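Local atomic coordinates of oxaloacetate acetyl hydrolase (Cryphonectria parasitica, PDB entry 3LYE), a protein that is a fungal enzyme of the phosphoenolpyruvate phosphomutase family, built on a TIM-type alpha/beta barrel and assembled from four chains. Residues Ala38-Glu43 / Phe283-Leu288; Ala167-Leu172 / Gly195-Phe200; Trp216-Asn221 / Met239-Met244. All blocks are in the same frame, centred on the assembly; numbering follows the deposited sequence.

How the contacts relate
Contacts 2 and 3 belong to the parallel barrel sheet, their centres about 11 Å apart and on the same side of the chain's centre. Contact 2 pairs strands 164-169 and 194-197; contact 3 pairs 219-223 with 243-247. Between them the sheet continues through a backbone bond from Leu219 N to Gly195 O (2.8 Å), so four consecutive barrel strands run from one contact into the other. Contact 1 lies away from this wall, about 32 Å from contact 2 and about 28 Å from contact 3, centre to centre. It sets helix 35-43 against the end of helix 279-285, so its segments flank contacts 2 and 3, which follow in that order along the chain.

Contact 1. Residues Ala38-Glu43 / Phe283-Leu288; sequences ARTAME and FEVCGL
A Schellman motif closes helix 279-285, and Arg39 on barrel helix 35-43 packs its whole side chain along that helix end. Gly287, at positive phi, completes the motif with Leu288 N bonded to Phe283 O and Gly287 N to Glu284 O. The arginine leaves its helix with CG beside the backbone N and bends at chi2 (-69°). The aliphatic part therefore passes the carbonyl of Val285, with Arg39 CD 3.4 Å from Val285 O, and the guanidinium lies flat over the peptide that follows. One of its faces covers Cys286 C, toward the rim, while Gly287 N sits under its centre. The polar end is engaged elsewhere: NE donates to Gly62 O of a second subunit. The two methyls of Val285 meet different residues. CG1 meets Arg39 CB at 3.8 Å, and CG2 meets Glu43 OE2 at 3.6 Å. Glu43 is stretched out toward the second subunit, whose Tyr255 bonds OE2 and whose Arg259 forms a salt bridge with OE1. A water ties the backbones together, donating to Arg39 O and to Val285 O, 2.7 Å each. Partners on helix 251-268 of another chain are consistent with the helix-swapped subunit pairing known in the phosphoenolpyruvate mutase and isocitrate lyase superfamily.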
loop_
_atom_site.group_PDB
_atom_site.type_symbol
_atom_site.label_atom_id
_atom_site.label_comp_id
_atom_site.label_asym_id
_atom_site.label_seq_id
_atom_site.Cartn_x
_atom_site.Cartn_y
_atom_site.Cartn_z
ATOM N N ALA A 38 -1.825 19.908 1.851
ATOM C CA ALA A 38 -1.362 20.217 0.508
ATOM C C ALA A 38 -2.409 20.994 -0.299
ATOM O O ALA A 38 -2.095 21.992 -0.970
ATOM C CB ALA A 38 -0.981 18.943 -0.226
ATOM N N ARG A 39 -3.661 20.558 -0.227
ATOM C CA ARG A 39 -4.728 21.244 -0.963
ATOM C C ARG A 39 -4.899 22.683 -0.464
ATOM O O ARG A 39 -5.222 23.572 -1.238
ATOM C CB ARG A 39 -6.042 20.480 -0.806
ATOM C CG ARG A 39 -6.153 19.220 -1.647
ATOM C CD ARG A 39 -6.270 19.499 -3.135
ATOM N NE ARG A 39 -6.762 18.305 -3.805
ATOM C CZ ARG A 39 -7.024 18.229 -5.100
ATOM N NH1 ARG A 39 -7.484 17.095 -5.583
ATOM N NH2 ARG A 39 -6.819 19.275 -5.889
ATOM N N THR A 40 -4.678 22.893 0.825
ATOM C CA THR A 40 -4.823 24.241 1.384
ATOM C C THR A 40 -3.704 25.149 0.848
ATOM O O THR A 40 -3.927 26.294 0.456
ATOM C CB THR A 40 -4.866 24.246 2.902
ATOM O OG1 THR A 40 -5.927 23.398 3.349
ATOM C CG2 THR A 40 -5.168 25.608 3.456
ATOM N N ALA A 41 -2.481 24.645 0.830
ATOM C CA ALA A 41 -1.361 25.413 0.289
ATOM C C ALA A 41 -1.620 25.745 -1.184
ATOM O O ALA A 41 -1.287 26.822 -1.659
ATOM C CB ALA A 41 -0.081 24.653 0.453
ATOM N N MET A 42 -2.221 24.802 -1.910
ATOM C CA MET A 42 -2.554 24.996 -3.328
ATOM C C MET A 42 -3.625 26.074 -3.483
ATOM O O MET A 42 -3.498 26.947 -4.330
ATOM C CB MET A 42 -3.028 23.690 -3.966
ATOM C CG MET A 42 -1.935 22.649 -4.052
ATOM S SD MET A 42 -2.504 20.938 -4.301
ATOM C CE MET A 42 -3.069 20.983 -5.976
ATOM N N GLU A 43 -4.652 26.022 -2.645
ATOM C CA GLU A 43 -5.742 26.988 -2.668
ATOM C C GLU A 43 -5.185 28.405 -2.501
ATOM O O GLU A 43 -5.644 29.353 -3.150
ATOM C CB GLU A 43 -6.673 26.750 -1.446
ATOM C CG GLU A 43 -7.754 27.798 -1.193
ATOM C CD GLU A 43 -8.521 27.642 0.131
ATOM O OE1 GLU A 43 -9.465 28.446 0.349
ATOM O OE2 GLU A 43 -8.228 26.760 0.947
ATOM N N PHE A 283 -14.708 19.898 0.745
ATOM C CA PHE A 283 -14.674 19.122 -0.498
ATOM C C PHE A 283 -14.151 19.990 -1.631
ATOM O O PHE A 283 -13.395 19.526 -2.485
ATOM C CB PHE A 283 -16.026 18.541 -0.843
ATOM C CG PHE A 283 -16.544 17.569 0.161
ATOM C CD1 PHE A 283 -15.684 16.771 0.911
ATOM C CD2 PHE A 283 -17.906 17.445 0.373
ATOM C CE1 PHE A 283 -16.191 15.903 1.875
ATOM C CE2 PHE A 283 -18.414 16.548 1.326
ATOM C CZ PHE A 283 -17.552 15.793 2.075
ATOM N N GLU A 284 -14.566 21.253 -1.655
ATOM C CA GLU A 284 -14.102 22.160 -2.689
ATOM C C GLU A 284 -12.572 22.341 -2.587
ATOM O O GLU A 284 -11.870 22.350 -3.586
ATOM C CB GLU A 284 -14.840 23.504 -2.597
ATOM C CG GLU A 284 -16.313 23.418 -2.979
ATOM C CD GLU A 284 -17.119 24.657 -2.637
ATOM O OE1 GLU A 284 -18.210 24.803 -3.235
ATOM O OE2 GLU A 284 -16.693 25.446 -1.756
ATOM N N VAL A 285 -12.068 22.469 -1.366
ATOM C CA VAL A 285 -10.630 22.633 -1.186
ATOM C C VAL A 285 -9.950 21.365 -1.700
ATOM O O VAL A 285 -8.910 21.407 -2.339
ATOM C CB VAL A 285 -10.296 22.852 0.314
ATOM C CG1 VAL A 285 -8.805 22.624 0.630
ATOM C CG2 VAL A 285 -10.797 24.229 0.789
ATOM N N CYS A 286 -10.594 20.230 -1.491
ATOM C CA CYS A 286 -10.062 18.943 -1.896
ATOM C C CYS A 286 -10.428 18.447 -3.290
ATOM O O CYS A 286 -10.491 17.238 -3.509
ATOM C CB CYS A 286 -10.326 17.891 -0.807
ATOM S SG CYS A 286 -9.475 18.219 0.754
ATOM N N GLY A 287 -10.677 19.345 -4.220
ATOM C CA GLY A 287 -10.941 18.935 -5.585
ATOM C C GLY A 287 -12.314 18.588 -6.063
ATOM O O GLY A 287 -12.464 17.931 -7.098
ATOM N N LEU A 288 -13.325 19.115 -5.391
ATOM C CA LEU A 288 -14.686 18.800 -5.813
ATOM C C LEU A 288 -14.977 19.293 -7.203
ATOM O O LEU A 288 -15.591 18.584 -7.986
ATOM C CB LEU A 288 -15.681 19.415 -4.830
ATOM C CG LEU A 288 -17.155 19.179 -5.191
ATOM C CD1 LEU A 288 -17.491 17.715 -5.151
ATOM C CD2 LEU A 288 -18.029 19.955 -4.195
HETATM O O HOH W 1 -7.148 23.377 -3.066
#

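Contact 2. Residues Ala167-Leu172 / Gly195-Phe200; sequences ARTDAL and GLLEGF
Glu198, Leu172 and Arg168 give up the most surface where two neighbouring parallel strands of the TIM barrel, 164-169 and 194-197, run side by side and turn into the loops at their C-terminal ends. Their N-to-C directions differ by 15°, and they are joined by backbone hydrogen bonds from Leu196 N to Ala167 O, Thr169 N to Leu196 O and Glu198 N to Thr169 O (3.1 Å). Arg168 is extended as far as NE, with CG anti to its own N (chi1 166°), and runs beside Leu196, the two pointing the same way. Its guanidinium grips Asp170 side-on: NE bonds OD2 and NH2 bonds OD1, both 2.9 Å, with the carboxylate a little out of the guanidinium plane. Lys137 forms a salt bridge with Asp170 OD1 as well. Glu198 meets the same guanidinium in another way. Bent at chi2, it lays its carboxylate over one face, the planes 16° apart, and the 3.8 Å separation of Arg168 NH1 from Glu198 OE1 makes a long salt bridge of charge alone, since no N-H points at the oxygen. Asn221 donates to that oxygen. The side chain of Arg168 comes within about 5 Å of a bound calcium ion. Farther along, Leu172 points toward segment 195-200, where its CD2 touches Leu197 CD2 and comes 3.3 Å from Gly199 O. One water joins the two loops, donating to Thr169 O and Glu198 O and accepting from Leu172 N at 3.0 Å.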
loop_
_atom_site.group_PDB
_atom_site.type_symbol
_atom_site.label_atom_id
_atom_site.label_comp_id
_atom_site.label_asym_id
_atom_site.label_seq_id
_atom_site.Cartn_x
_atom_site.Cartn_y
_atom_site.Cartn_z
ATOM N N ALA A 167 21.488 18.453 -1.373
ATOM C CA ALA A 167 22.417 17.780 -0.489
ATOM C C ALA A 167 22.319 18.405 0.883
ATOM O O ALA A 167 22.689 19.558 1.061
ATOM C CB ALA A 167 23.857 17.886 -1.005
ATOM N N ARG A 168 21.842 17.633 1.841
ATOM C CA ARG A 168 21.705 18.090 3.222
ATOM C C ARG A 168 22.805 17.516 4.106
ATOM O O ARG A 168 23.151 16.342 3.977
ATOM C CB ARG A 168 20.355 17.614 3.796
ATOM C CG ARG A 168 20.235 17.741 5.318
ATOM C CD ARG A 168 18.832 17.462 5.770
ATOM N NE ARG A 168 18.818 17.131 7.180
ATOM C CZ ARG A 168 17.715 17.040 7.908
ATOM N NH1 ARG A 168 16.538 17.314 7.370
ATOM N NH2 ARG A 168 17.788 16.699 9.184
ATOM N N THR A 169 23.344 18.364 4.983
ATOM C CA THR A 169 24.345 17.931 5.927
ATOM C C THR A 169 23.835 18.306 7.314
ATOM O O THR A 169 23.419 19.438 7.580
ATOM C CB THR A 169 25.789 18.453 5.718
ATOM O OG1 THR A 169 26.620 17.939 6.767
ATOM C CG2 THR A 169 25.883 19.923 5.725
ATOM N N ASP A 170 23.912 17.315 8.176
ATOM C CA ASP A 170 23.519 17.415 9.568
ATOM C C ASP A 170 24.778 17.396 10.437
ATOM O O ASP A 170 24.694 17.161 11.632
ATOM C CB ASP A 170 22.680 16.200 9.924
ATOM C CG ASP A 170 21.268 16.320 9.433
ATOM O OD1 ASP A 170 20.529 17.118 10.028
ATOM O OD2 ASP A 170 20.898 15.633 8.466
ATOM N N ALA A 171 25.935 17.680 9.841
ATOM C CA ALA A 171 27.204 17.667 10.570
ATOM C C ALA A 171 27.552 18.864 11.467
ATOM O O ALA A 171 28.535 18.794 12.201
ATOM C CB ALA A 171 28.356 17.485 9.567
ATOM N N LEU A 172 26.789 19.947 11.435
ATOM C CA LEU A 172 27.134 21.104 12.265
ATOM C C LEU A 172 27.378 20.860 13.743
ATOM O O LEU A 172 28.405 21.265 14.273
ATOM C CB LEU A 172 26.105 22.219 12.100
ATOM C CG LEU A 172 26.480 23.558 12.734
ATOM C CD1 LEU A 172 27.645 24.225 12.018
ATOM C CD2 LEU A 172 25.276 24.470 12.722
ATOM N N GLY A 195 22.403 23.038 -1.857
ATOM C CA GLY A 195 22.907 22.576 -0.590
ATOM C C GLY A 195 21.991 23.014 0.559
ATOM O O GLY A 195 21.263 24.008 0.461
ATOM N N LEU A 196 21.985 22.221 1.619
ATOM C CA LEU A 196 21.191 22.487 2.810
ATOM C C LEU A 196 22.043 22.180 4.038
ATOM O O LEU A 196 22.404 21.039 4.296
ATOM C CB LEU A 196 19.912 21.634 2.823
ATOM C CG LEU A 196 19.146 21.451 4.143
ATOM C CD1 LEU A 196 18.934 22.736 4.873
ATOM C CD2 LEU A 196 17.819 20.732 3.843
ATOM N N LEU A 197 22.428 23.240 4.746
ATOM C CA LEU A 197 23.192 23.133 5.974
ATOM C C LEU A 197 22.048 23.213 7.012
ATOM O O LEU A 197 21.437 24.258 7.203
ATOM C CB LEU A 197 24.215 24.261 6.091
ATOM C CG LEU A 197 25.310 24.040 7.140
ATOM C CD1 LEU A 197 26.459 25.009 6.963
ATOM C CD2 LEU A 197 24.748 24.134 8.555
ATOM N N GLU A 198 21.770 22.095 7.649
ATOM C CA GLU A 198 20.679 21.991 8.650
ATOM C C GLU A 198 21.031 22.475 10.025
ATOM O O GLU A 198 22.111 22.252 10.535
ATOM C CB GLU A 198 20.285 20.516 8.794
ATOM C CG GLU A 198 19.155 20.163 9.772
ATOM C CD GLU A 198 17.802 20.703 9.351
ATOM O OE1 GLU A 198 17.594 20.915 8.138
ATOM O OE2 GLU A 198 16.949 20.903 10.244
ATOM N N GLY A 199 20.098 23.176 10.629
ATOM C CA GLY A 199 20.304 23.646 11.978
ATOM C C GLY A 199 21.251 24.767 12.307
ATOM O O GLY A 199 22.011 24.663 13.281
ATOM N N PHE A 200 21.179 25.864 11.574
ATOM C CA PHE A 200 22.055 26.982 11.859
ATOM C C PHE A 200 21.829 27.421 13.309
ATOM O O PHE A 200 20.699 27.362 13.831
ATOM C CB PHE A 200 21.735 28.168 10.961
ATOM C CG PHE A 200 22.116 27.969 9.525
ATOM C CD1 PHE A 200 23.440 27.899 9.166
ATOM C CD2 PHE A 200 21.160 27.890 8.535
ATOM C CE1 PHE A 200 23.818 27.735 7.845
ATOM C CE2 PHE A 200 21.529 27.716 7.208
ATOM C CZ PHE A 200 22.859 27.646 6.864
HETATM O O HOH W 2 15.679 19.558 6.028
HETATM O O HOH W 3 24.170 20.608 10.054
#

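Contact 3. Residues Trp216-Asn221 / Met239-Met244; sequences WPLLLN and MGFRIM
Leu220 covers the Phe241 ring: its CB stands 3.8 Å from the ring centroid and 13° off the normal, a CH-pi contact over the face, while Leu218 O lies at the ring's edge. With CG anti to the backbone N (chi1 177°), Leu220 runs on beside Met244, and its CD2 reaches Met244 CE at 3.8 Å and, crossing at about a right angle, Met239 CE at 4.0 Å. Leu219 and Ile243 point to the other side of the sheet, Leu219 CD1 against Ile243 CG2 at 3.7 Å. The backbones hold these pairs in place. Leu218 O takes a straight bond from Arg242 N (2.9 Å, 167°) and a weak one from Ile243 N, and Leu220 N donates to Ile243 O. A water accepts from Leu218 N and donates to Gly240 O, in the Schellman turn that ends helix 233-239. This is the beta-alpha-beta unit of strand 219-223, helix 233-239 and strand 243-247. Helix 203-213 packs on Phe241 and Leu218 through Val210, strand 194-197 borders Leu219, and on the far side Arg242 and Met244 make backbone hydrogen bonds with Ile27 of the first barrel strand.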
loop_
_atom_site.group_PDB
_atom_site.type_symbol
_atom_site.label_atom_id
_atom_site.label_comp_id
_atom_site.label_asym_id
_atom_site.label_seq_id
_atom_site.Cartn_x
_atom_site.Cartn_y
_atom_site.Cartn_z
ATOM N N TRP A 216 26.620 28.656 -5.835
ATOM C CA TRP A 216 25.818 27.432 -5.775
ATOM C C TRP A 216 24.693 27.727 -4.802
ATOM O O TRP A 216 24.944 28.168 -3.683
ATOM C CB TRP A 216 26.695 26.280 -5.339
ATOM C CG TRP A 216 26.095 24.915 -5.412
ATOM C CD1 TRP A 216 25.664 24.266 -6.525
ATOM C CD2 TRP A 216 25.926 24.012 -4.331
ATOM N NE1 TRP A 216 25.219 23.009 -6.201
ATOM C CE2 TRP A 216 25.375 22.827 -4.855
ATOM C CE3 TRP A 216 26.186 24.093 -2.958
ATOM C CZ2 TRP A 216 25.100 21.726 -4.064
ATOM C CZ3 TRP A 216 25.957 23.005 -2.186
ATOM C CH2 TRP A 216 25.373 21.833 -2.725
ATOM N N PRO A 217 23.442 27.420 -5.187
ATOM C CA PRO A 217 22.320 27.737 -4.304
ATOM C C PRO A 217 22.119 26.905 -3.074
ATOM O O PRO A 217 22.393 25.703 -3.064
ATOM C CB PRO A 217 21.103 27.553 -5.218
ATOM C CG PRO A 217 21.526 26.671 -6.308
ATOM C CD PRO A 217 23.020 26.738 -6.419
ATOM N N LEU A 218 21.684 27.587 -2.019
ATOM C CA LEU A 218 21.386 26.950 -0.742
ATOM C C LEU A 218 19.891 27.083 -0.451
ATOM O O LEU A 218 19.199 28.025 -0.877
ATOM C CB LEU A 218 22.142 27.561 0.434
ATOM C CG LEU A 218 23.667 27.493 0.387
ATOM C CD1 LEU A 218 24.225 27.829 1.769
ATOM C CD2 LEU A 218 24.109 26.133 -0.083
ATOM N N LEU A 219 19.447 26.150 0.369
ATOM C CA LEU A 219 18.088 26.036 0.837
ATOM C C LEU A 219 18.167 26.179 2.371
ATOM O O LEU A 219 19.006 25.573 3.038
ATOM C CB LEU A 219 17.536 24.677 0.419
ATOM C CG LEU A 219 16.129 24.288 0.863
ATOM C CD1 LEU A 219 15.576 23.163 -0.001
ATOM C CD2 LEU A 219 16.102 23.861 2.337
ATOM N N LEU A 220 17.253 26.967 2.915
ATOM C CA LEU A 220 17.129 27.223 4.341
ATOM C C LEU A 220 15.920 26.455 4.874
ATOM O O LEU A 220 14.822 26.623 4.381
ATOM C CB LEU A 220 16.906 28.723 4.599
ATOM C CG LEU A 220 16.693 29.132 6.047
ATOM C CD1 LEU A 220 17.881 28.781 6.908
ATOM C CD2 LEU A 220 16.395 30.598 6.135
ATOM N N ASN A 221 16.127 25.608 5.868
ATOM C CA ASN A 221 15.042 24.861 6.482
ATOM C C ASN A 221 14.637 25.520 7.788
ATOM O O ASN A 221 15.396 25.518 8.752
ATOM C CB ASN A 221 15.454 23.441 6.771
ATOM C CG ASN A 221 14.356 22.650 7.464
ATOM O OD1 ASN A 221 13.161 22.949 7.359
ATOM N ND2 ASN A 221 14.764 21.642 8.198
ATOM N N MET A 239 19.744 37.374 2.640
ATOM C CA MET A 239 20.934 36.563 2.967
ATOM C C MET A 239 21.433 35.841 1.708
ATOM O O MET A 239 22.574 35.385 1.672
ATOM C CB MET A 239 20.598 35.458 3.992
ATOM C CG MET A 239 20.585 35.914 5.462
ATOM S SD MET A 239 20.158 34.571 6.614
ATOM C CE MET A 239 18.605 33.934 6.024
ATOM N N GLY A 240 20.560 35.688 0.710
ATOM C CA GLY A 240 20.908 35.025 -0.540
ATOM C C GLY A 240 20.420 33.601 -0.768
ATOM O O GLY A 240 20.808 32.980 -1.746
ATOM N N PHE A 241 19.630 33.070 0.146
ATOM C CA PHE A 241 19.109 31.720 -0.009
ATOM C C PHE A 241 18.210 31.683 -1.240
ATOM O O PHE A 241 17.600 32.686 -1.588
ATOM C CB PHE A 241 18.313 31.310 1.244
ATOM C CG PHE A 241 19.178 30.918 2.418
ATOM C CD1 PHE A 241 19.758 29.665 2.471
ATOM C CD2 PHE A 241 19.400 31.795 3.462
ATOM C CE1 PHE A 241 20.573 29.308 3.508
ATOM C CE2 PHE A 241 20.195 31.434 4.530
ATOM C CZ PHE A 241 20.778 30.194 4.553
ATOM N N ARG A 242 18.105 30.524 -1.894
ATOM C CA ARG A 242 17.250 30.398 -3.079
ATOM C C ARG A 242 15.964 29.630 -2.800
ATOM O O ARG A 242 15.020 29.765 -3.547
ATOM C CB ARG A 242 17.994 29.777 -4.258
ATOM C CG ARG A 242 19.050 30.721 -4.821
ATOM C CD ARG A 242 18.499 32.098 -5.289
ATOM N NE ARG A 242 17.246 31.970 -5.986
ATOM C CZ ARG A 242 17.060 31.358 -7.151
ATOM N NH1 ARG A 242 18.104 30.874 -7.823
ATOM N NH2 ARG A 242 15.815 31.216 -7.631
ATOM N N ILE A 243 15.973 28.781 -1.783
ATOM C CA ILE A 243 14.775 28.035 -1.418
ATOM C C ILE A 243 14.655 28.094 0.100
ATOM O O ILE A 243 15.665 28.078 0.792
ATOM C CB ILE A 243 14.812 26.544 -1.847
ATOM C CG1 ILE A 243 15.149 26.431 -3.340
ATOM C CG2 ILE A 243 13.497 25.810 -1.479
ATOM C CD1 ILE A 243 15.361 24.982 -3.824
ATOM N N MET A 244 13.423 28.153 0.619
ATOM C CA MET A 244 13.206 28.169 2.060
ATOM C C MET A 244 12.000 27.254 2.279
ATOM O O MET A 244 10.936 27.462 1.701
ATOM C CB MET A 244 12.924 29.563 2.587
ATOM C CG MET A 244 12.810 29.645 4.076
ATOM S SD MET A 244 12.769 31.377 4.559
ATOM C CE MET A 244 12.670 31.277 6.345
HETATM O O HOH W 4 22.095 30.430 -1.955
#